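Cell wall surface anchor family protein (PDB 3TVY) forms the adhesive tip of group B streptococcal pili, its metal-binding von Willebrand factor A-type domain probably serving attachment to host tissue. Local coordinates at residues Q9-V14 and K52-A57; L35-A40 and N359-E364; I320-I325 and E350-V355. All blocks are in the same frame, centred on the assembly; numbering follows the deposited sequence.

Contact 1: Q9-V14 and K52-A57; sequences QPLDVV and KDNRVA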
loop_
_atom_site.group_PDB
_atom_site.type_symbol
_atom_site.label_atom_id
_atom_site.label_comp_id
_atom_site.label_asym_id
_atom_site.label_seq_id
_atom_site.Cartn_x
_atom_site.Cartn_y
_atom_site.Cartn_z
ATOM N N GLN A 9 13.522 -16.981 25.160
ATOM C CA GLN A 9 12.154 -16.674 24.616
ATOM C C GLN A 9 12.103 -17.056 23.145
ATOM O O GLN A 9 12.930 -16.580 22.350
ATOM C CB GLN A 9 11.756 -15.186 24.783
ATOM C CG GLN A 9 10.956 -14.850 26.056
ATOM C CD GLN A 9 10.169 -13.524 25.987
ATOM O OE1 GLN A 9 10.302 -12.737 25.038
ATOM N NE2 GLN A 9 9.345 -13.277 27.015
ATOM N N PRO A 10 11.127 -17.902 22.779
ATOM C CA PRO A 10 10.927 -18.335 21.396
ATOM C C PRO A 10 10.565 -17.134 20.511
ATOM O O PRO A 10 10.150 -16.081 21.017
ATOM C CB PRO A 10 9.736 -19.303 21.482
ATOM C CG PRO A 10 9.450 -19.507 22.946
ATOM C CD PRO A 10 10.019 -18.327 23.663
ATOM N N LEU A 11 10.735 -17.292 19.202
ATOM C CA LEU A 11 10.430 -16.210 18.256
ATOM C C LEU A 11 9.175 -16.468 17.443
ATOM O O LEU A 11 8.994 -17.550 16.898
ATOM C CB LEU A 11 11.607 -15.947 17.308
ATOM C CG LEU A 11 13.015 -15.673 17.857
ATOM C CD1 LEU A 11 13.953 -15.378 16.698
ATOM C CD2 LEU A 11 13.048 -14.561 18.818
ATOM N N ASP A 12 8.314 -15.457 17.387
ATOM C CA ASP A 12 7.191 -15.413 16.480
ATOM C C ASP A 12 7.525 -14.358 15.429
ATOM O O ASP A 12 7.693 -13.187 15.773
ATOM C CB ASP A 12 5.930 -15.020 17.232
ATOM C CG ASP A 12 5.278 -16.202 17.963
ATOM O OD1 ASP A 12 5.584 -17.385 17.672
ATOM O OD2 ASP A 12 4.448 -15.942 18.836
ATOM N N VAL A 13 7.634 -14.770 14.160
ATOM C CA VAL A 13 8.139 -13.870 13.094
ATOM C C VAL A 13 7.092 -13.754 11.974
ATOM O O VAL A 13 6.635 -14.773 11.422
ATOM C CB VAL A 13 9.502 -14.385 12.489
ATOM C CG1 VAL A 13 10.051 -13.447 11.439
ATOM C CG2 VAL A 13 10.553 -14.606 13.572
ATOM N N VAL A 14 6.703 -12.521 11.632
ATOM C CA VAL A 14 5.947 -12.294 10.414
ATOM C C VAL A 14 6.915 -11.717 9.347
ATOM O O VAL A 14 7.567 -10.685 9.597
ATOM C CB VAL A 14 4.779 -11.309 10.651
ATOM C CG1 VAL A 14 4.069 -10.990 9.346
ATOM C CG2 VAL A 14 3.766 -11.880 11.675
ATOM N N LYS A 52 13.337 -25.300 16.539
ATOM C CA LYS A 52 11.980 -25.833 16.632
ATOM C C LYS A 52 10.974 -24.948 17.400
ATOM O O LYS A 52 9.779 -25.014 17.120
ATOM C CB LYS A 52 11.982 -27.275 17.196
ATOM C CG LYS A 52 12.088 -28.372 16.123
ATOM C CD LYS A 52 10.866 -28.362 15.141
ATOM C CE LYS A 52 9.524 -28.712 15.847
ATOM N NZ LYS A 52 8.435 -27.747 15.481
ATOM N N ASP A 53 11.453 -24.131 18.342
ATOM C CA ASP A 53 10.574 -23.265 19.166
ATOM C C ASP A 53 9.912 -22.098 18.385
ATOM O O ASP A 53 8.877 -21.548 18.813
ATOM C CB ASP A 53 11.356 -22.654 20.339
ATOM C CG ASP A 53 11.932 -23.707 21.294
ATOM O OD1 ASP A 53 11.370 -24.827 21.350
ATOM O OD2 ASP A 53 12.944 -23.387 21.983
ATOM N N ASN A 54 10.531 -21.712 17.273
ATOM C CA ASN A 54 10.161 -20.516 16.514
ATOM C C ASN A 54 9.010 -20.730 15.542
ATOM O O ASN A 54 8.985 -21.722 14.804
ATOM C CB ASN A 54 11.384 -20.010 15.734
ATOM C CG ASN A 54 12.517 -19.544 16.642
ATOM O OD1 ASN A 54 12.296 -19.201 17.811
ATOM N ND2 ASN A 54 13.731 -19.507 16.096
ATOM N N ARG A 55 8.080 -19.783 15.500
ATOM C CA ARG A 55 7.001 -19.834 14.508
ATOM C C ARG A 55 7.134 -18.732 13.445
ATOM O O ARG A 55 7.747 -17.678 13.688
ATOM C CB ARG A 55 5.645 -19.748 15.194
ATOM C CG ARG A 55 5.433 -20.800 16.257
ATOM C CD ARG A 55 3.995 -20.813 16.722
ATOM N NE ARG A 55 3.655 -19.582 17.454
ATOM C CZ ARG A 55 2.427 -19.255 17.812
ATOM N NH1 ARG A 55 1.417 -20.076 17.532
ATOM N NH2 ARG A 55 2.197 -18.119 18.466
ATOM N N VAL A 56 6.566 -18.982 12.264
ATOM C CA VAL A 56 6.641 -18.016 11.148
ATOM C C VAL A 56 5.290 -17.839 10.458
ATOM O O VAL A 56 4.437 -18.738 10.488
ATOM C CB VAL A 56 7.771 -18.377 10.089
ATOM C CG1 VAL A 56 9.164 -18.237 10.685
ATOM C CG2 VAL A 56 7.578 -19.784 9.507
ATOM N N ALA A 57 5.097 -16.662 9.876
ATOM C CA ALA A 57 3.936 -16.353 9.068
ATOM C C ALA A 57 4.387 -15.449 7.919
ATOM O O ALA A 57 5.399 -14.750 8.018
ATOM C CB ALA A 57 2.867 -15.677 9.873
#

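Contact 2: L35-A40 and N359-E364; sequences LKAGEA and NKIYDE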
loop_
_atom_site.group_PDB
_atom_site.type_symbol
_atom_site.label_atom_id
_atom_site.label_comp_id
_atom_site.label_asym_id
_atom_site.label_seq_id
_atom_site.Cartn_x
_atom_site.Cartn_y
_atom_site.Cartn_z
ATOM N N LEU A 35 12.341 -12.541 -7.798
ATOM C CA LEU A 35 13.126 -13.781 -7.644
ATOM C C LEU A 35 14.011 -13.718 -6.405
ATOM O O LEU A 35 13.907 -14.575 -5.518
ATOM C CB LEU A 35 13.997 -14.075 -8.883
ATOM C CG LEU A 35 14.764 -15.407 -8.938
ATOM C CD1 LEU A 35 13.843 -16.609 -8.661
ATOM C CD2 LEU A 35 15.477 -15.599 -10.266
ATOM N N LYS A 36 14.851 -12.680 -6.364
ATOM C CA LYS A 36 15.869 -12.495 -5.341
ATOM C C LYS A 36 15.270 -12.221 -3.978
ATOM O O LYS A 36 15.734 -12.775 -2.970
ATOM C CB LYS A 36 16.840 -11.373 -5.721
ATOM C CG LYS A 36 17.711 -11.643 -6.993
ATOM C CD LYS A 36 18.294 -13.023 -6.948
ATOM C CE LYS A 36 18.974 -13.415 -8.248
ATOM N NZ LYS A 36 20.328 -12.868 -8.322
ATOM N N ALA A 37 14.259 -11.351 -3.941
ATOM C CA ALA A 37 13.479 -11.128 -2.702
ATOM C C ALA A 37 12.856 -12.429 -2.194
ATOM O O ALA A 37 12.927 -12.721 -1.003
ATOM C CB ALA A 37 12.380 -10.088 -2.942
ATOM N N GLY A 38 12.270 -13.213 -3.104
ATOM C CA GLY A 38 11.601 -14.475 -2.750
ATOM C C GLY A 38 12.524 -15.532 -2.181
ATOM O O GLY A 38 12.214 -16.181 -1.170
ATOM N N GLU A 39 13.660 -15.712 -2.849
ATOM C CA GLU A 39 14.680 -16.620 -2.359
ATOM C C GLU A 39 15.285 -16.144 -1.051
ATOM O O GLU A 39 15.571 -16.970 -0.195
ATOM C CB GLU A 39 15.744 -16.852 -3.433
ATOM C CG GLU A 39 15.187 -17.660 -4.581
ATOM C CD GLU A 39 16.117 -17.750 -5.756
ATOM O OE1 GLU A 39 17.028 -16.886 -5.922
ATOM O OE2 GLU A 39 15.920 -18.691 -6.536
ATOM N N ALA A 40 15.490 -14.825 -0.884
ATOM C CA ALA A 40 15.995 -14.299 0.395
ATOM C C ALA A 40 15.029 -14.656 1.527
ATOM O O ALA A 40 15.481 -15.132 2.561
ATOM C CB ALA A 40 16.234 -12.794 0.349
ATOM N N ASN A 359 21.297 -8.818 -4.899
ATOM C CA ASN A 359 22.037 -9.967 -4.376
ATOM C C ASN A 359 22.476 -9.727 -2.938
ATOM O O ASN A 359 23.087 -10.605 -2.298
ATOM C CB ASN A 359 23.201 -10.397 -5.321
ATOM C CG ASN A 359 22.700 -10.946 -6.668
ATOM O OD1 ASN A 359 22.997 -10.392 -7.729
ATOM N ND2 ASN A 359 21.975 -12.050 -6.630
ATOM N N LYS A 360 22.158 -8.543 -2.421
ATOM C CA LYS A 360 22.502 -8.197 -1.037
ATOM C C LYS A 360 21.308 -8.321 -0.084
ATOM O O LYS A 360 21.471 -8.093 1.109
ATOM C CB LYS A 360 23.096 -6.777 -0.967
ATOM C CG LYS A 360 24.524 -6.671 -1.621
ATOM C CD LYS A 360 25.143 -5.259 -1.470
ATOM C CE LYS A 360 25.945 -5.103 -0.144
ATOM N NZ LYS A 360 26.420 -3.693 0.085
ATOM N N ILE A 361 20.119 -8.657 -0.621
ATOM C CA ILE A 361 18.860 -8.691 0.168
ATOM C C ILE A 361 18.894 -9.712 1.290
ATOM O O ILE A 361 18.626 -9.380 2.458
ATOM C CB ILE A 361 17.601 -8.963 -0.706
ATOM C CG1 ILE A 361 17.433 -7.893 -1.795
ATOM C CG2 ILE A 361 16.346 -9.068 0.196
ATOM C CD1 ILE A 361 16.322 -8.256 -2.807
ATOM N N TYR A 362 19.204 -10.962 0.948
ATOM C CA TYR A 362 19.390 -11.949 2.003
ATOM C C TYR A 362 20.397 -11.506 3.087
ATOM O O TYR A 362 20.127 -11.694 4.278
ATOM C CB TYR A 362 19.733 -13.358 1.491
ATOM C CG TYR A 362 19.918 -14.269 2.666
ATOM C CD1 TYR A 362 18.818 -14.675 3.423
ATOM C CD2 TYR A 362 21.194 -14.660 3.083
ATOM C CE1 TYR A 362 18.966 -15.478 4.529
ATOM C CE2 TYR A 362 21.357 -15.469 4.211
ATOM C CZ TYR A 362 20.236 -15.866 4.924
ATOM O OH TYR A 362 20.371 -16.673 6.027
ATOM N N ASP A 363 21.525 -10.914 2.690
ATOM C CA ASP A 363 22.566 -10.604 3.661
ATOM C C ASP A 363 22.086 -9.567 4.658
ATOM O O ASP A 363 22.577 -9.536 5.763
ATOM C CB ASP A 363 23.841 -10.041 3.022
ATOM C CG ASP A 363 24.570 -11.037 2.189
ATOM O OD1 ASP A 363 24.507 -12.249 2.469
ATOM O OD2 ASP A 363 25.224 -10.584 1.242
ATOM N N GLU A 364 21.179 -8.688 4.238
ATOM C CA GLU A 364 20.702 -7.615 5.116
ATOM C C GLU A 364 19.668 -8.162 6.074
ATOM O O GLU A 364 19.651 -7.773 7.239
ATOM C CB GLU A 364 20.144 -6.429 4.314
ATOM C CG GLU A 364 21.183 -5.800 3.377
ATOM C CD GLU A 364 22.360 -5.107 4.077
ATOM O OE1 GLU A 364 22.446 -5.012 5.324
ATOM O OE2 GLU A 364 23.220 -4.627 3.339
#

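Contact 3: I320-I325 and E350-V355; sequences IFTVGI and ENYTNV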
loop_
_atom_site.group_PDB
_atom_site.type_symbol
_atom_site.label_atom_id
_atom_site.label_comp_id
_atom_site.label_asym_id
_atom_site.label_seq_id
_atom_site.Cartn_x
_atom_site.Cartn_y
_atom_site.Cartn_z
ATOM N N ILE A 320 11.235 -4.675 14.393
ATOM C CA ILE A 320 10.739 -4.551 13.017
ATOM C C ILE A 320 11.874 -4.078 12.133
ATOM O O ILE A 320 12.444 -3.002 12.342
ATOM C CB ILE A 320 9.519 -3.595 12.922
ATOM C CG1 ILE A 320 8.437 -4.005 13.911
ATOM C CG2 ILE A 320 8.932 -3.553 11.499
ATOM C CD1 ILE A 320 7.399 -2.941 14.124
ATOM N N PHE A 321 12.204 -4.907 11.142
ATOM C CA PHE A 321 13.328 -4.621 10.263
ATOM C C PHE A 321 12.796 -4.430 8.869
ATOM O O PHE A 321 11.888 -5.140 8.456
ATOM C CB PHE A 321 14.318 -5.798 10.293
ATOM C CG PHE A 321 14.853 -6.119 11.677
ATOM C CD1 PHE A 321 15.805 -5.286 12.286
ATOM C CD2 PHE A 321 14.427 -7.256 12.353
ATOM C CE1 PHE A 321 16.340 -5.572 13.557
ATOM C CE2 PHE A 321 14.955 -7.570 13.643
ATOM C CZ PHE A 321 15.910 -6.724 14.239
ATOM N N THR A 322 13.357 -3.485 8.132
ATOM C CA THR A 322 12.878 -3.196 6.781
ATOM C C THR A 322 14.042 -3.190 5.807
ATOM O O THR A 322 15.000 -2.466 6.016
ATOM C CB THR A 322 12.186 -1.789 6.742
ATOM O OG1 THR A 322 11.175 -1.744 7.742
ATOM C CG2 THR A 322 11.539 -1.518 5.373
ATOM N N VAL A 323 13.966 -4.007 4.760
ATOM C CA VAL A 323 14.996 -3.992 3.722
ATOM C C VAL A 323 14.347 -3.420 2.450
ATOM O O VAL A 323 13.446 -4.022 1.880
ATOM C CB VAL A 323 15.659 -5.407 3.496
ATOM C CG1 VAL A 323 16.570 -5.396 2.243
ATOM C CG2 VAL A 323 16.443 -5.859 4.779
ATOM N N GLY A 324 14.793 -2.233 2.045
ATOM C CA GLY A 324 14.319 -1.619 0.797
ATOM C C GLY A 324 15.161 -2.080 -0.387
ATOM O O GLY A 324 16.378 -2.380 -0.242
ATOM N N ILE A 325 14.519 -2.146 -1.555
ATOM C CA ILE A 325 15.212 -2.505 -2.785
ATOM C C ILE A 325 15.214 -1.349 -3.803
ATOM O O ILE A 325 14.210 -1.137 -4.514
ATOM C CB ILE A 325 14.643 -3.782 -3.447
ATOM C CG1 ILE A 325 14.346 -4.872 -2.404
ATOM C CG2 ILE A 325 15.636 -4.273 -4.522
ATOM C CD1 ILE A 325 13.393 -5.979 -2.902
ATOM N N GLU A 350 17.956 2.658 12.538
ATOM C CA GLU A 350 18.982 1.790 11.964
ATOM C C GLU A 350 18.417 0.456 11.460
ATOM O O GLU A 350 19.138 -0.325 10.882
ATOM C CB GLU A 350 20.166 1.549 12.935
ATOM C CG GLU A 350 19.847 0.762 14.186
ATOM C CD GLU A 350 19.503 1.659 15.390
ATOM O OE1 GLU A 350 19.917 1.307 16.525
ATOM O OE2 GLU A 350 18.834 2.721 15.206
ATOM N N ASN A 351 17.136 0.205 11.712
ATOM C CA ASN A 351 16.466 -1.032 11.293
ATOM C C ASN A 351 15.944 -0.994 9.850
ATOM O O ASN A 351 15.291 -1.943 9.415
ATOM C CB ASN A 351 15.327 -1.405 12.259
ATOM C CG ASN A 351 15.826 -2.070 13.540
ATOM O OD1 ASN A 351 17.027 -2.242 13.739
ATOM N ND2 ASN A 351 14.882 -2.469 14.414
ATOM N N TYR A 352 16.225 0.095 9.129
ATOM C CA TYR A 352 15.951 0.150 7.701
ATOM C C TYR A 352 17.259 0.130 6.953
ATOM O O TYR A 352 18.150 0.914 7.250
ATOM C CB TYR A 352 15.137 1.414 7.319
ATOM C CG TYR A 352 15.070 1.711 5.815
ATOM C CD1 TYR A 352 14.449 0.814 4.935
ATOM C CD2 TYR A 352 15.625 2.901 5.274
ATOM C CE1 TYR A 352 14.372 1.086 3.542
ATOM C CE2 TYR A 352 15.556 3.176 3.885
ATOM C CZ TYR A 352 14.929 2.247 3.036
ATOM O OH TYR A 352 14.831 2.464 1.686
ATOM N N THR A 353 17.389 -0.766 5.989
ATOM C CA THR A 353 18.512 -0.685 5.048
ATOM C C THR A 353 17.980 -0.774 3.622
ATOM O O THR A 353 17.182 -1.663 3.292
ATOM C CB THR A 353 19.559 -1.827 5.243
ATOM O OG1 THR A 353 19.940 -1.917 6.619
ATOM C CG2 THR A 353 20.827 -1.585 4.370
ATOM N N ASN A 354 18.472 0.122 2.776
ATOM C CA ASN A 354 18.121 0.158 1.373
ATOM C C ASN A 354 19.291 -0.377 0.554
ATOM O O ASN A 354 20.366 0.165 0.653
ATOM C CB ASN A 354 17.877 1.602 0.992
ATOM C CG ASN A 354 17.307 1.747 -0.385
ATOM O OD1 ASN A 354 16.689 0.822 -0.944
ATOM N ND2 ASN A 354 17.467 2.922 -0.937
ATOM N N VAL A 355 19.084 -1.446 -0.221
ATOM C CA VAL A 355 20.138 -2.046 -1.049
ATOM C C VAL A 355 20.034 -1.523 -2.465
ATOM O O VAL A 355 18.934 -1.144 -2.927
ATOM C CB VAL A 355 20.046 -3.607 -1.090
ATOM C CG1 VAL A 355 20.198 -4.188 0.298
ATOM C CG2 VAL A 355 18.711 -4.083 -1.715
#

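Contact 1: Q9-V14 and K52-A57
The central parallel sheet of the vWFA fold has strand 55-61 at one margin, and here D12 and R55 begin its pairing with strand 11-18. The short axes run 12° apart, and L11 O accepts R55 N, R55 O accepts V13 N and V13 O accepts A57 N. Before the regular pairing starts, a side chain stands in for the backbone: N54 OD1 takes L11 N at 2.8 Å, while N54 ND2 is held by I48 O of helix 33-49. Asparagine suits this turn into the strand because its amide can accept and donate at once. V13 and V56 share the face under that helix, where beta-branched side chains pack against I45 and I48; on the other face V14 and the small A57 (V14 CG2 to A57 CB 4.3 Å) lie under helix 145-159. D12 OD2 takes S160 OG and a salt bridge from R164, fixing the buried carboxylate. R55, bent at chi3 (-68°), adds a two-pronged salt bridge with both oxygens near the guanidinium plane: R55 NE reaches D12 OD1 at 2.9 Å, and R55 NH2, which also donates to Q159 O, reaches D12 OD2 at 3.2 Å from above the carboxylate plane.

Contact 2: L35-A40 and N359-E364
I361 points its CB at helix 33-49, and its two branches divide the work between them. From CB, the methyl I361 CG2 meets A40 CB at 3.7 Å. The other branch leaves through CG1, anti to the carbonyl carbon (chi1 -59°), and carries CD1 to the backbone of the preceding turn, where I361 CD1 lies 3.9 Å from A37 N. A branched chain can thus reach two positions one turn apart. The small CB of A40 faces the partner and lets the backbones come close, A40 and Y362 having CA atoms 4.4 Å apart. In the vWFA fold these are the first long helix and the C-terminal helix, 361-370, neighbours on one face of the central sheet; I361 also touches V355 and I325 of its strands. Y362 begins its own approach with CB, 3.7 Å from A40 CB. Chi1 of 179° then sends the ring along helix 33-49 toward K43 and K47, with the ring edge at Y362 CD1 3.5 Å from A40 O. Nearer the solvent, the long chain of K36 crosses the side chain of N359.

Contact 3: I320-I325 and E350-V355
N351 and T322 open a run of four backbone hydrogen bonds: N351 O accepts T322 N at 2.8 Å, T322 O accepts T353 N, T353 O accepts G324 N, and G324 O accepts V355 N at 2.9 Å. The first and last are nearly straight, 170° and 172° at the hydrogen. CA-H groups add to the same oxygens, as where V323 CA lies 3.2 Å from T353 O. N351 extends the pairing with its side chain, ND2 giving a weak bond to I320 O at 3.2 Å and another weak one to S347 OG. Its OD1 lies at the edge of the F321 ring, 3.4 Å from CE1, with amide and ring planes 51° apart; that ring also stacks on Y368.

The two strands bracket helix 335-344 in a beta-alpha-beta crossover, and strand 352-355 forms a margin of the parallel vWFA sheet. Polar side chains on them are answered by neighbouring elements: T322 OG1 pairs with S346 OG, while T353 OG1 is held by Y368 OH and K367 NZ. N354, with CG anti to the backbone N, brings OD1 close to G324 O; since both are acceptors, the bond made by OD1 goes instead to V327 N. Glycine suits position 324 because the Y352 ring and N354 OD1 lie close against its backbone, Y352 CE1 3.7 Å from G324 N. Beside the tyrosine, T322 CG2 packs 3.8 Å from Y352 CD1. On the other face, under helix 361-370, V323 CG1 meets V355 CG1, and I325 CG2 lies 4.2 Å from V355 CG2.

From the N terminus, strand 11-18 leads into helix 33-49, and strand 55-61 then returns to pair with the first strand, so contact 1 closes the connection through helices 27-30 and 33-49 between two parallel neighbours at one margin of the central sheet. Helix 33-49 lies within that loop and waits more than 300 residues for its partner in contact 2; the two contacts therefore cross along the chain. Contact 3 closes the crossover through helix 335-344 at the opposite margin, wholly within the long span of contact 2. Contacts 2 and 3 touch directly, E364 and I361 packing on V355 and I325, the last lying close to metal-binding D173, whereas contact 1 stands apart, its centre about 20 Å from each.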